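PDB 3H5T: transcriptional regulator, LacI family, which activates, in an inositol-dependent manner, transcription of ino1 and regulates other genes probably involved in cell wall synthesis, by binding a palindromic promoter motif. Local coordinates for residues F91-Q97 and N321-F326; P167-N172 and V341-L347; I194-R198 and T275-L279; R252-F256 and G282-Y286; L300-G305 and L314-Q319. All coordinates share one frame; numbering follows the deposited sequence.

Interaction 1. Residues F91-Q97 and N321-F326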
# COMPACT_ATOMS: atom_id res chain seq x y z
N PHE A 91 -3.13 -1.66 -3.53
CA PHE A 91 -3.88 -0.52 -3.04
C PHE A 91 -4.72 0.04 -4.19
O PHE A 91 -5.94 0.16 -4.08
CB PHE A 91 -2.94 0.57 -2.51
CG PHE A 91 -3.61 1.89 -2.22
CD1 PHE A 91 -4.40 2.05 -1.07
CD2 PHE A 91 -3.43 2.99 -3.06
CE1 PHE A 91 -4.98 3.29 -0.76
CE2 PHE A 91 -4.01 4.23 -2.76
CZ PHE A 91 -4.79 4.39 -1.60
N LEU A 92 -4.04 0.37 -5.29
CA LEU A 92 -4.70 0.92 -6.48
C LEU A 92 -5.81 0.02 -7.04
O LEU A 92 -6.79 0.51 -7.61
CB LEU A 92 -3.66 1.26 -7.55
CG LEU A 92 -2.71 2.40 -7.15
CD1 LEU A 92 -1.61 2.59 -8.17
CD2 LEU A 92 -3.51 3.68 -6.99
N ALA A 93 -5.66 -1.29 -6.90
CA ALA A 93 -6.70 -2.20 -7.38
C ALA A 93 -7.94 -1.84 -6.57
O ALA A 93 -9.06 -1.80 -7.09
CB ALA A 93 -6.30 -3.66 -7.13
N GLY A 94 -7.71 -1.57 -5.30
CA GLY A 94 -8.78 -1.21 -4.39
C GLY A 94 -9.44 0.08 -4.79
O GLY A 94 -10.66 0.19 -4.75
N VAL A 95 -8.64 1.07 -5.17
CA VAL A 95 -9.19 2.36 -5.60
C VAL A 95 -9.88 2.19 -6.95
O VAL A 95 -10.80 2.93 -7.27
CB VAL A 95 -8.09 3.45 -5.75
CG1 VAL A 95 -8.72 4.76 -6.22
CG2 VAL A 95 -7.38 3.66 -4.43
N ALA A 96 -9.42 1.22 -7.74
CA ALA A 96 -10.01 0.98 -9.04
C ALA A 96 -11.38 0.33 -8.87
O ALA A 96 -12.28 0.54 -9.68
CB ALA A 96 -9.10 0.07 -9.86
N GLN A 97 -11.53 -0.45 -7.80
CA GLN A 97 -12.79 -1.13 -7.51
C GLN A 97 -13.87 -0.17 -6.99
O GLN A 97 -15.05 -0.37 -7.24
CB GLN A 97 -12.53 -2.24 -6.50
CG GLN A 97 -13.77 -2.91 -5.99
CD GLN A 97 -13.43 -4.08 -5.09
OE1 GLN A 97 -12.65 -3.93 -4.15
NE2 GLN A 97 -14.01 -5.24 -5.37
N ASN A 321 -4.24 -4.08 1.91
CA ASN A 321 -4.05 -2.97 0.99
C ASN A 321 -5.13 -2.74 -0.05
O ASN A 321 -5.41 -1.59 -0.41
CB ASN A 321 -2.70 -3.07 0.28
CG ASN A 321 -1.55 -2.69 1.19
OD1 ASN A 321 -1.65 -1.72 1.94
ND2 ASN A 321 -0.46 -3.44 1.12
N LYS A 322 -5.75 -3.80 -0.55
CA LYS A 322 -6.79 -3.60 -1.54
C LYS A 322 -8.00 -2.96 -0.86
O LYS A 322 -8.65 -2.08 -1.42
CB LYS A 322 -7.19 -4.93 -2.20
CG LYS A 322 -8.23 -4.78 -3.31
CD LYS A 322 -8.29 -6.05 -4.13
CE LYS A 322 -8.98 -5.85 -5.47
NZ LYS A 322 -10.47 -5.88 -5.39
N LEU A 323 -8.29 -3.39 0.37
CA LEU A 323 -9.42 -2.86 1.11
C LEU A 323 -9.15 -1.39 1.45
O LEU A 323 -10.06 -0.55 1.41
CB LEU A 323 -9.65 -3.66 2.40
CG LEU A 323 -10.86 -3.25 3.26
CD1 LEU A 323 -12.13 -3.58 2.51
CD2 LEU A 323 -10.84 -3.98 4.61
N LYS A 324 -7.89 -1.09 1.77
CA LYS A 324 -7.49 0.27 2.11
C LYS A 324 -7.75 1.19 0.93
O LYS A 324 -8.16 2.34 1.10
CB LYS A 324 -6.01 0.31 2.49
CG LYS A 324 -5.55 1.69 2.93
CD LYS A 324 -4.08 1.69 3.28
CE LYS A 324 -3.22 1.35 2.07
NZ LYS A 324 -1.78 1.20 2.44
N GLY A 325 -7.50 0.67 -0.26
CA GLY A 325 -7.72 1.45 -1.47
C GLY A 325 -9.19 1.59 -1.78
O GLY A 325 -9.64 2.65 -2.22
N PHE A 326 -9.95 0.51 -1.56
CA PHE A 326 -11.39 0.55 -1.81
C PHE A 326 -12.05 1.56 -0.89
O PHE A 326 -12.86 2.38 -1.33
CB PHE A 326 -12.03 -0.82 -1.59
CG PHE A 326 -13.50 -0.85 -1.93
CD1 PHE A 326 -13.93 -0.87 -3.25
CD2 PHE A 326 -14.46 -0.84 -0.92
CE1 PHE A 326 -15.30 -0.87 -3.57
CE2 PHE A 326 -15.83 -0.84 -1.23
CZ PHE A 326 -16.24 -0.85 -2.56
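N321 begins the contact through its carbonyl oxygen, which receives a nearly straight CA-H...O contact from F91 (CA to N321 O 3.2 Å, 167° at the hydrogen). One residue on, K322 works in two directions. Its O faces the CA of G94 at 3.1 Å, while its chain runs past A93 and bends at the last torsion, bringing NZ to Q97 OE1 in a weak hydrogen bond of 3.2 Å. The two side chains cross at about a right angle. K324 sends its aliphatic part across the F91 ring, CE lying 3.4 Å from CD1 of F91. Beyond the ring, K324 NZ gives a hydrogen bond to N321 OD1 and forms a salt bridge with D158, so its charge has a partner within the fold. G325 brings its CA to 3.4 Å from F91 O in an almost linear CA-H...O contact (175°) and also lies against the F91 ring, whose rotation is further limited by V95 and by stacking on Y135. The O of G325 faces V95 CG2. F326 closes the segment. The CA atoms of G94 and F326 are 4.1 Å apart, G94 O sits at the edge of the F326 ring, and Q97 CG reaches CD1 of that ring obliquely. With axes only 6.2 Å apart, a crossing angle of -39° and glycines facing each other at the interface, the arrangement resembles the GASright packing known from membrane helices, here within a soluble sugar-binding fold.

Interaction 2. Residues P167-N172 and V341-L347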
# COMPACT_ATOMS: atom_id res chain seq x y z
N PRO A 167 -10.24 13.18 5.44
CA PRO A 167 -10.44 11.84 6.02
C PRO A 167 -9.18 10.99 5.90
O PRO A 167 -8.49 11.04 4.88
CB PRO A 167 -11.61 11.31 5.21
CG PRO A 167 -12.48 12.51 5.13
CD PRO A 167 -11.47 13.62 4.76
N PHE A 168 -8.91 10.20 6.93
CA PHE A 168 -7.70 9.39 7.01
C PHE A 168 -7.98 7.88 7.18
O PHE A 168 -8.76 7.48 8.04
CB PHE A 168 -6.86 9.94 8.18
CG PHE A 168 -5.57 9.20 8.44
CD1 PHE A 168 -4.48 9.32 7.58
CD2 PHE A 168 -5.42 8.43 9.59
CE1 PHE A 168 -3.27 8.68 7.86
CE2 PHE A 168 -4.21 7.80 9.89
CZ PHE A 168 -3.14 7.92 9.02
N ILE A 169 -7.32 7.07 6.36
CA ILE A 169 -7.47 5.61 6.41
C ILE A 169 -6.09 4.96 6.55
O ILE A 169 -5.24 5.12 5.68
CB ILE A 169 -8.09 5.06 5.11
CG1 ILE A 169 -9.42 5.75 4.83
CG2 ILE A 169 -8.28 3.54 5.23
CD1 ILE A 169 -10.10 5.25 3.57
N ALA A 170 -5.87 4.22 7.63
CA ALA A 170 -4.60 3.56 7.84
C ALA A 170 -4.59 2.66 9.06
O ALA A 170 -5.45 2.77 9.95
CB ALA A 170 -3.49 4.60 7.98
N PRO A 171 -3.64 1.72 9.12
CA PRO A 171 -3.57 0.82 10.27
C PRO A 171 -2.71 1.55 11.31
O PRO A 171 -2.08 2.55 10.98
CB PRO A 171 -2.85 -0.39 9.70
CG PRO A 171 -1.87 0.25 8.75
CD PRO A 171 -2.76 1.25 8.04
N ASN A 172 -2.71 1.08 12.55
CA ASN A 172 -1.87 1.70 13.57
C ASN A 172 -0.52 1.03 13.38
O ASN A 172 -0.33 -0.13 13.73
CB ASN A 172 -2.43 1.43 14.98
CG ASN A 172 -1.55 2.02 16.09
OD1 ASN A 172 -2.00 2.18 17.22
ND2 ASN A 172 -0.31 2.34 15.76
N VAL A 341 -18.70 10.83 5.83
CA VAL A 341 -17.58 9.90 5.89
C VAL A 341 -16.94 10.05 7.27
O VAL A 341 -17.01 11.11 7.89
CB VAL A 341 -16.49 10.18 4.79
CG1 VAL A 341 -17.08 10.01 3.40
CG2 VAL A 341 -15.92 11.59 4.96
N GLU A 342 -16.34 8.98 7.77
CA GLU A 342 -15.70 9.04 9.07
C GLU A 342 -14.37 9.78 8.90
O GLU A 342 -13.65 9.57 7.93
CB GLU A 342 -15.51 7.63 9.61
CG GLU A 342 -16.85 6.95 9.95
CD GLU A 342 -16.71 5.53 10.47
OE1 GLU A 342 -16.92 4.58 9.69
OE2 GLU A 342 -16.38 5.36 11.67
N PRO A 343 -14.05 10.69 9.83
CA PRO A 343 -12.78 11.42 9.69
C PRO A 343 -11.56 10.51 9.79
O PRO A 343 -10.56 10.74 9.11
CB PRO A 343 -12.84 12.45 10.83
CG PRO A 343 -14.33 12.64 11.04
CD PRO A 343 -14.85 11.23 10.94
N GLU A 344 -11.64 9.49 10.62
CA GLU A 344 -10.52 8.56 10.78
C GLU A 344 -10.98 7.11 10.88
O GLU A 344 -11.96 6.81 11.57
CB GLU A 344 -9.68 8.93 12.01
CG GLU A 344 -9.14 10.36 12.00
CD GLU A 344 -8.28 10.68 13.21
OE1 GLU A 344 -8.64 10.27 14.33
OE2 GLU A 344 -7.25 11.37 13.04
N VAL A 345 -10.28 6.24 10.17
CA VAL A 345 -10.58 4.81 10.17
C VAL A 345 -9.27 4.05 10.37
O VAL A 345 -8.28 4.33 9.70
CB VAL A 345 -11.20 4.34 8.84
CG1 VAL A 345 -11.44 2.85 8.88
CG2 VAL A 345 -12.49 5.08 8.56
N GLU A 346 -9.28 3.09 11.29
CA GLU A 346 -8.09 2.29 11.56
C GLU A 346 -8.23 0.93 10.91
O GLU A 346 -9.14 0.17 11.25
CB GLU A 346 -7.91 2.10 13.06
CG GLU A 346 -6.62 1.36 13.43
CD GLU A 346 -6.53 1.05 14.92
OE1 GLU A 346 -6.92 1.92 15.73
OE2 GLU A 346 -6.06 -0.06 15.27
N LEU A 347 -7.34 0.61 9.98
CA LEU A 347 -7.39 -0.70 9.34
C LEU A 347 -6.68 -1.71 10.23
O LEU A 347 -5.64 -1.42 10.81
CB LEU A 347 -6.71 -0.66 7.97
CG LEU A 347 -7.45 0.07 6.84
CD1 LEU A 347 -6.76 -0.25 5.53
CD2 LEU A 347 -8.90 -0.38 6.77
O HOH W 1 -11.80 8.14 6.89
O HOH W 2 -4.33 -1.37 13.11
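I169 and L347 meet on one face of a parallel strand pair, while F168 and E344 project together from the other. With CG1 of I169 beside the backbone N (chi1 -55°), the CG2 branch is anti to it and comes 3.9 Å from L347 CG; the two chains meet at a slant. V345 and P171 share the I169 face, and helix 321-336 covers it, K327 touching I169 and K324 touching L347. At the start of the pair P167 and V341 cross at about a right angle, CG of the proline ring 3.6 Å from V341 CG2. On the F168 face, A170 and E346 follow F168 and E344, and E346 extends its chain so that its carboxylate passes alongside N172 CB, OE2 3.9 Å away. The backbone ladder is continuous. It opens with F168 N to P343 O at 2.8 Å, followed by V345 N to F168 O. A170 N to V345 O, 3.2 Å, is the straightest at 168°. The last bond is unusual at its acceptor, since L347 N stands above the carbonyl plane of A170. One water joins N172 N, L347 O and E346 OE2, its bond to L347 O being 2.6 Å. Strand 344-352 therefore joins the sheet through main-chain bonds, with apolar groups packed toward the helix, while the other face mixes F168 and A170 with the carboxylates of E344 and E346: a strand whose two faces meet different surroundings.

Interaction 3. Residues I194-R198 and T275-L279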
# COMPACT_ATOMS: atom_id res chain seq x y z
N ILE A 194 17.71 -2.86 11.56
CA ILE A 194 16.44 -2.42 11.00
C ILE A 194 16.65 -1.77 9.64
O ILE A 194 17.65 -1.09 9.43
CB ILE A 194 15.75 -1.40 11.93
CG1 ILE A 194 15.38 -2.08 13.26
CG2 ILE A 194 14.50 -0.85 11.27
CD1 ILE A 194 14.76 -1.14 14.30
N LEU A 195 15.72 -2.00 8.71
CA LEU A 195 15.80 -1.41 7.38
C LEU A 195 14.52 -0.63 7.10
O LEU A 195 13.43 -1.08 7.44
CB LEU A 195 15.97 -2.49 6.30
CG LEU A 195 17.33 -3.18 6.27
CD1 LEU A 195 17.36 -4.25 5.19
CD2 LEU A 195 18.40 -2.15 6.00
N SER A 196 14.66 0.54 6.48
CA SER A 196 13.51 1.39 6.17
C SER A 196 13.60 2.05 4.82
O SER A 196 14.68 2.12 4.21
CB SER A 196 13.38 2.51 7.21
OG SER A 196 12.85 2.02 8.43
N ILE A 197 12.47 2.55 4.35
CA ILE A 197 12.45 3.30 3.10
C ILE A 197 12.40 4.78 3.49
O ILE A 197 12.56 5.10 4.67
CB ILE A 197 11.26 2.88 2.17
CG1 ILE A 197 9.94 2.86 2.93
CG2 ILE A 197 11.54 1.49 1.60
CD1 ILE A 197 8.76 2.63 2.02
N ARG A 198 12.18 5.68 2.54
CA ARG A 198 12.20 7.13 2.81
C ARG A 198 11.66 7.63 4.14
O ARG A 198 10.48 7.46 4.46
CB ARG A 198 11.51 7.88 1.68
CG ARG A 198 11.89 9.36 1.61
CD ARG A 198 11.31 10.01 0.37
NE ARG A 198 11.59 9.19 -0.82
CZ ARG A 198 10.65 8.78 -1.67
NH1 ARG A 198 9.38 9.10 -1.47
NH2 ARG A 198 10.97 8.03 -2.71
N THR A 275 10.77 -2.59 7.47
CA THR A 275 9.59 -1.77 7.57
C THR A 275 8.61 -2.07 6.43
O THR A 275 7.41 -1.74 6.51
CB THR A 275 9.99 -0.29 7.52
OG1 THR A 275 10.57 0.09 8.78
CG2 THR A 275 8.80 0.59 7.22
N VAL A 276 9.11 -2.72 5.38
CA VAL A 276 8.28 -3.05 4.23
C VAL A 276 8.78 -4.34 3.55
O VAL A 276 9.99 -4.54 3.44
CB VAL A 276 8.29 -1.85 3.24
CG1 VAL A 276 8.89 -2.24 1.90
CG2 VAL A 276 6.89 -1.32 3.08
N ASP A 277 7.86 -5.20 3.10
CA ASP A 277 8.23 -6.47 2.45
C ASP A 277 9.32 -6.31 1.39
O ASP A 277 10.22 -7.16 1.29
CB ASP A 277 7.03 -7.13 1.78
CG ASP A 277 6.10 -7.83 2.76
OD1 ASP A 277 6.44 -7.93 3.96
OD2 ASP A 277 5.02 -8.28 2.32
N ALA A 278 9.23 -5.25 0.59
CA ALA A 278 10.21 -5.01 -0.47
C ALA A 278 11.62 -5.10 0.08
O ALA A 278 12.49 -5.72 -0.54
CB ALA A 278 9.98 -3.64 -1.09
N LEU A 279 11.84 -4.48 1.23
CA LEU A 279 13.15 -4.48 1.87
C LEU A 279 13.57 -5.89 2.26
O LEU A 279 14.75 -6.25 2.16
CB LEU A 279 13.14 -3.58 3.11
CG LEU A 279 13.16 -2.07 2.89
CD1 LEU A 279 12.97 -1.39 4.23
CD2 LEU A 279 14.47 -1.64 2.26
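The turn that links strand 271-274 to helix 277-289, part of a beta-alpha-beta unit in the second half of the sugar-binding fold, is held to the neighbouring parallel strand by S196 and T275. T275 N continues the inter-strand ladder one residue past its own strand, donating to L195 O at 3.1 Å with an N-H...O angle of 144°. The donor approaches nearly along the C=O axis of L195. Beside this bond the hydroxyls S196 OG and T275 OG1 lie 3.0 Å apart in a hydrogen bond whose direction is not settled. T275 turns OG1 away from its own carbonyl carbon (chi1 -75°), and that rotation turns the hydroxyl toward S196 OG. V276 follows at the N-cap position, with its side chain only loosely near I197 CD1. One helical turn on, L279 returns to the strand: CD1 packs on the L195 peptide and comes 3.8 Å from L195 CB, while CG lies 4.1 Å from I197 CG2, the two side chains crossing at a slant. The leucine thus covers the strand end from the helix side, and the two hydrogen bonds hold the turn alongside it. Around this buried contact, L195 is also hydrogen-bonded through its backbone to L273 of strand 271-274, and S196 bonds on its other flank to M245 and C247 of strand 244-247. Helix 252-265 adds N255 and V258 against L279, whereas Q221 of helix 221-235 touches both S196 and T275.

Interaction 4. Residues R252-F256 and G282-Y286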
# COMPACT_ATOMS: atom_id res chain seq x y z
N ARG A 252 14.15 -2.37 -6.50
CA ARG A 252 14.65 -3.72 -6.32
C ARG A 252 16.17 -3.60 -6.16
O ARG A 252 16.77 -4.32 -5.36
CB ARG A 252 14.30 -4.58 -7.54
CG ARG A 252 14.74 -6.03 -7.43
CD ARG A 252 14.21 -6.85 -8.61
NE ARG A 252 14.79 -8.19 -8.67
CZ ARG A 252 16.08 -8.43 -8.89
NH1 ARG A 252 16.93 -7.43 -9.07
NH2 ARG A 252 16.52 -9.68 -8.93
N GLN A 253 16.77 -2.67 -6.90
CA GLN A 253 18.21 -2.44 -6.85
C GLN A 253 18.69 -1.73 -5.58
O GLN A 253 19.75 -2.04 -5.05
CB GLN A 253 18.67 -1.65 -8.07
CG GLN A 253 20.18 -1.43 -8.15
CD GLN A 253 20.96 -2.74 -8.21
OE1 GLN A 253 20.64 -3.64 -9.01
NE2 GLN A 253 21.99 -2.86 -7.37
N HIS A 254 17.91 -0.77 -5.09
CA HIS A 254 18.27 -0.04 -3.88
C HIS A 254 18.01 -0.91 -2.65
O HIS A 254 18.75 -0.83 -1.67
CB HIS A 254 17.47 1.25 -3.76
CG HIS A 254 17.97 2.36 -4.64
ND1 HIS A 254 18.29 2.18 -5.96
CD2 HIS A 254 18.14 3.68 -4.38
CE1 HIS A 254 18.64 3.34 -6.49
NE2 HIS A 254 18.56 4.27 -5.56
N ASN A 255 16.96 -1.72 -2.70
CA ASN A 255 16.63 -2.60 -1.57
C ASN A 255 17.78 -3.58 -1.37
O ASN A 255 18.12 -3.94 -0.24
CB ASN A 255 15.35 -3.40 -1.83
CG ASN A 255 14.12 -2.53 -1.92
OD1 ASN A 255 14.04 -1.46 -1.30
ND2 ASN A 255 13.13 -2.99 -2.68
N PHE A 256 18.37 -4.01 -2.48
CA PHE A 256 19.50 -4.93 -2.47
C PHE A 256 20.73 -4.24 -1.86
O PHE A 256 21.32 -4.73 -0.90
CB PHE A 256 19.82 -5.36 -3.90
CG PHE A 256 21.04 -6.22 -4.02
CD1 PHE A 256 20.93 -7.61 -3.96
CD2 PHE A 256 22.30 -5.65 -4.20
CE1 PHE A 256 22.07 -8.41 -4.07
CE2 PHE A 256 23.43 -6.44 -4.31
CZ PHE A 256 23.32 -7.83 -4.25
N GLY A 282 14.98 -7.62 -0.62
CA GLY A 282 16.29 -7.13 -0.99
C GLY A 282 17.30 -7.85 -0.11
O GLY A 282 18.45 -8.04 -0.50
N VAL A 283 16.86 -8.24 1.07
CA VAL A 283 17.69 -8.96 2.03
C VAL A 283 17.84 -10.42 1.60
O VAL A 283 18.87 -11.05 1.86
CB VAL A 283 17.09 -8.94 3.45
CG1 VAL A 283 17.91 -9.82 4.37
CG2 VAL A 283 17.04 -7.53 3.99
N LEU A 284 16.80 -10.95 0.96
CA LEU A 284 16.82 -12.34 0.50
C LEU A 284 17.65 -12.43 -0.78
O LEU A 284 18.43 -13.37 -0.96
CB LEU A 284 15.40 -12.85 0.25
CG LEU A 284 14.53 -12.97 1.51
CD1 LEU A 284 13.07 -13.23 1.15
CD2 LEU A 284 15.08 -14.07 2.38
N GLU A 285 17.48 -11.45 -1.66
CA GLU A 285 18.23 -11.43 -2.90
C GLU A 285 19.70 -11.21 -2.57
O GLU A 285 20.58 -11.63 -3.32
CB GLU A 285 17.73 -10.31 -3.81
CG GLU A 285 18.26 -10.40 -5.24
CD GLU A 285 17.69 -9.32 -6.14
OE1 GLU A 285 16.46 -9.09 -6.11
OE2 GLU A 285 18.48 -8.69 -6.89
N TYR A 286 19.97 -10.55 -1.44
CA TYR A 286 21.36 -10.31 -1.04
C TYR A 286 21.96 -11.56 -0.40
O TYR A 286 23.07 -11.95 -0.74
CB TYR A 286 21.51 -9.15 -0.05
CG TYR A 286 22.90 -9.15 0.54
CD1 TYR A 286 24.01 -8.90 -0.26
CD2 TYR A 286 23.11 -9.53 1.87
CE1 TYR A 286 25.31 -9.04 0.24
CE2 TYR A 286 24.41 -9.67 2.38
CZ TYR A 286 25.49 -9.43 1.55
OH TYR A 286 26.77 -9.59 2.03
O HOH W 3 15.76 -6.49 -4.20
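F256 and G282 bring their CA atoms to 4.2 Å where helices 252-265 and 277-289 cross, with local axes 8.5 Å apart and a signed crossing angle of -69°. G282 offers bare backbone at the crossing: its CA rests 3.8 Å from N255 O, and its O lies the same 3.8 Å from F256 CA. F256 then reaches along the second helix. Holding CG opposite its backbone N (chi1 175°) carries the ring to the next turn of that helix, CE1 3.6 Å from E285 O. That oxygen lies at the ring edge, near its plane. The same CE1 is 4.1 Å from Y286 CB, and F256 CZ sits at the edge of the Y286 ring; these two side chains run at about a right angle. On the exposed side, R252 stretches out and lays a face of its guanidinium group against the carboxylate of E285, the two planes being 41° apart. This is a salt bridge of charges alone: no N-H points at E285 OE1, and the place of that oxygen is doubtful, so the exact separation should carry little weight. A water bound to R252 O at 2.7 Å lies beside the pair and has only a weak bond to the glutamate. Chemically the contact divides in two: close backbone and aromatic packing fixes the crossing, while the charged pair probably adds a less directional attraction, with solvent likely sharing in it, its exact geometry being uncertain.

Interaction 5. Residues L300-G305 and L314-Q319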
# COMPACT_ATOMS: atom_id res chain seq x y z
N LEU A 300 14.64 -12.78 9.26
CA LEU A 300 14.12 -11.49 8.81
C LEU A 300 12.60 -11.41 8.84
O LEU A 300 11.92 -12.42 8.70
CB LEU A 300 14.64 -11.19 7.39
CG LEU A 300 14.02 -11.88 6.18
CD1 LEU A 300 12.66 -11.30 5.95
CD2 LEU A 300 14.87 -11.65 4.94
N THR A 301 12.09 -10.21 9.05
CA THR A 301 10.66 -9.98 9.11
C THR A 301 10.28 -8.91 8.09
O THR A 301 11.10 -8.08 7.71
CB THR A 301 10.23 -9.50 10.51
OG1 THR A 301 10.67 -10.45 11.50
CG2 THR A 301 8.73 -9.41 10.60
N GLY A 302 9.03 -8.95 7.63
CA GLY A 302 8.57 -7.98 6.66
C GLY A 302 7.32 -7.28 7.14
O GLY A 302 6.93 -7.45 8.29
N PHE A 303 6.70 -6.49 6.27
CA PHE A 303 5.47 -5.77 6.59
C PHE A 303 4.77 -5.42 5.28
O PHE A 303 5.35 -4.77 4.42
CB PHE A 303 5.78 -4.49 7.39
CG PHE A 303 4.57 -3.84 8.00
CD1 PHE A 303 4.41 -3.80 9.39
CD2 PHE A 303 3.57 -3.28 7.20
CE1 PHE A 303 3.28 -3.21 9.97
CE2 PHE A 303 2.43 -2.69 7.77
CZ PHE A 303 2.29 -2.65 9.15
N ASP A 304 3.51 -5.86 5.17
CA ASP A 304 2.63 -5.64 4.02
C ASP A 304 1.81 -6.88 3.69
O ASP A 304 0.58 -6.84 3.65
CB ASP A 304 3.40 -5.22 2.76
CG ASP A 304 3.48 -3.72 2.61
OD1 ASP A 304 2.78 -3.02 3.37
OD2 ASP A 304 4.23 -3.24 1.73
N GLY A 305 2.51 -7.99 3.45
CA GLY A 305 1.83 -9.23 3.12
C GLY A 305 1.51 -9.35 1.64
O GLY A 305 0.46 -9.88 1.27
N LEU A 314 7.07 -15.62 3.99
CA LEU A 314 7.92 -14.70 4.75
C LEU A 314 7.21 -14.33 6.04
O LEU A 314 6.00 -14.14 6.06
CB LEU A 314 8.14 -13.43 3.93
CG LEU A 314 8.95 -12.28 4.51
CD1 LEU A 314 10.42 -12.65 4.40
CD2 LEU A 314 8.67 -10.96 3.76
N THR A 315 7.96 -14.23 7.14
CA THR A 315 7.35 -13.82 8.40
C THR A 315 7.07 -12.34 8.16
O THR A 315 7.97 -11.59 7.78
CB THR A 315 8.33 -13.96 9.57
OG1 THR A 315 8.74 -15.33 9.67
CG2 THR A 315 7.67 -13.53 10.86
N THR A 316 5.83 -11.91 8.36
CA THR A 316 5.49 -10.52 8.08
C THR A 316 4.13 -10.08 8.67
O THR A 316 3.39 -10.90 9.22
CB THR A 316 5.50 -10.30 6.54
OG1 THR A 316 5.30 -8.91 6.23
CG2 THR A 316 4.39 -11.14 5.87
N VAL A 317 3.82 -8.80 8.54
CA VAL A 317 2.56 -8.23 9.03
C VAL A 317 1.61 -8.08 7.83
O VAL A 317 1.91 -7.35 6.89
CB VAL A 317 2.77 -6.83 9.67
CG1 VAL A 317 1.45 -6.24 10.11
CG2 VAL A 317 3.72 -6.94 10.86
N ILE A 318 0.48 -8.77 7.85
CA ILE A 318 -0.44 -8.64 6.73
C ILE A 318 -1.31 -7.41 6.86
O ILE A 318 -1.98 -7.19 7.87
CB ILE A 318 -1.34 -9.89 6.57
CG1 ILE A 318 -0.45 -11.12 6.36
CG2 ILE A 318 -2.29 -9.69 5.37
CD1 ILE A 318 -1.21 -12.36 5.98
N GLN A 319 -1.30 -6.61 5.81
CA GLN A 319 -2.07 -5.38 5.74
C GLN A 319 -3.03 -5.47 4.55
O GLN A 319 -2.62 -5.77 3.42
CB GLN A 319 -1.10 -4.20 5.59
CG GLN A 319 -1.75 -2.89 5.25
CD GLN A 319 -0.74 -1.76 5.17
OE1 GLN A 319 0.38 -1.94 4.68
NE2 GLN A 319 -1.13 -0.58 5.65
O HOH W 4 -1.50 -7.98 1.60
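D304 and Q319 mark one end of a short parallel ladder between the end of strand 299-302 and strand 316-318, at the crossover where the chain passes from one half of the two-part sugar-binding fold to the other. D304 N donates to V317 O at 2.8 Å with an N-H...O angle of 157°, in the plane of the carbonyl. D304 O in turn accepts Q319 N at 2.9 Å, although this donor stands above the carbonyl plane. Toward the other end G302 N bonds to T315 O, also 2.8 Å, and a weak bond from V317 N to G302 O lies between. The less regular middle coincides with a corner in the chain at F303. The chain leaving F303 is held from helix 277-289: D277 takes the hydroxyl of T316 with one carboxylate oxygen and G305 N with the other, so a single aspartate grips both segments. G305 has a backbone conformation in which a side chain would press on the preceding carbonyl. A water links G305 O and Q319 O, though it may be shared with other acceptors. Outside the polar ladder, the side chains of D304 and Q319 run side by side. F303 holds its ring over V317 in a CH-pi contact, V317 CB standing 3.8 Å from the F303 ring centroid and 25° off the normal. R224 adds a cation-pi contact to this ring. Both valine branches touch it as well, V317 CG2 near F303 CD1 and V317 CG1 3.5 Å from F303 CE1.

In the fold
Interactions 1, 3 and 5 are buried, whereas interactions 2 and 4 lie partly at the surface. Two helix pairs differ by place: interaction 1 relies on CA-H...O contacts between close backbones, while interaction 4 adds a rim of charge to wider aromatic packing. Helix 277-289 serves interactions 3 and 4, whose centres are 10 Å apart, and its D277 reaches into interaction 5. Strand 316-318 of interaction 5 leads straight into helix 321-336 of interaction 1, and that helix lies over the strands of interaction 2, K324 packing on L347. Interaction 5 touches all four others. Interactions 2 and 4 are furthest separated, their centres 32 Å apart.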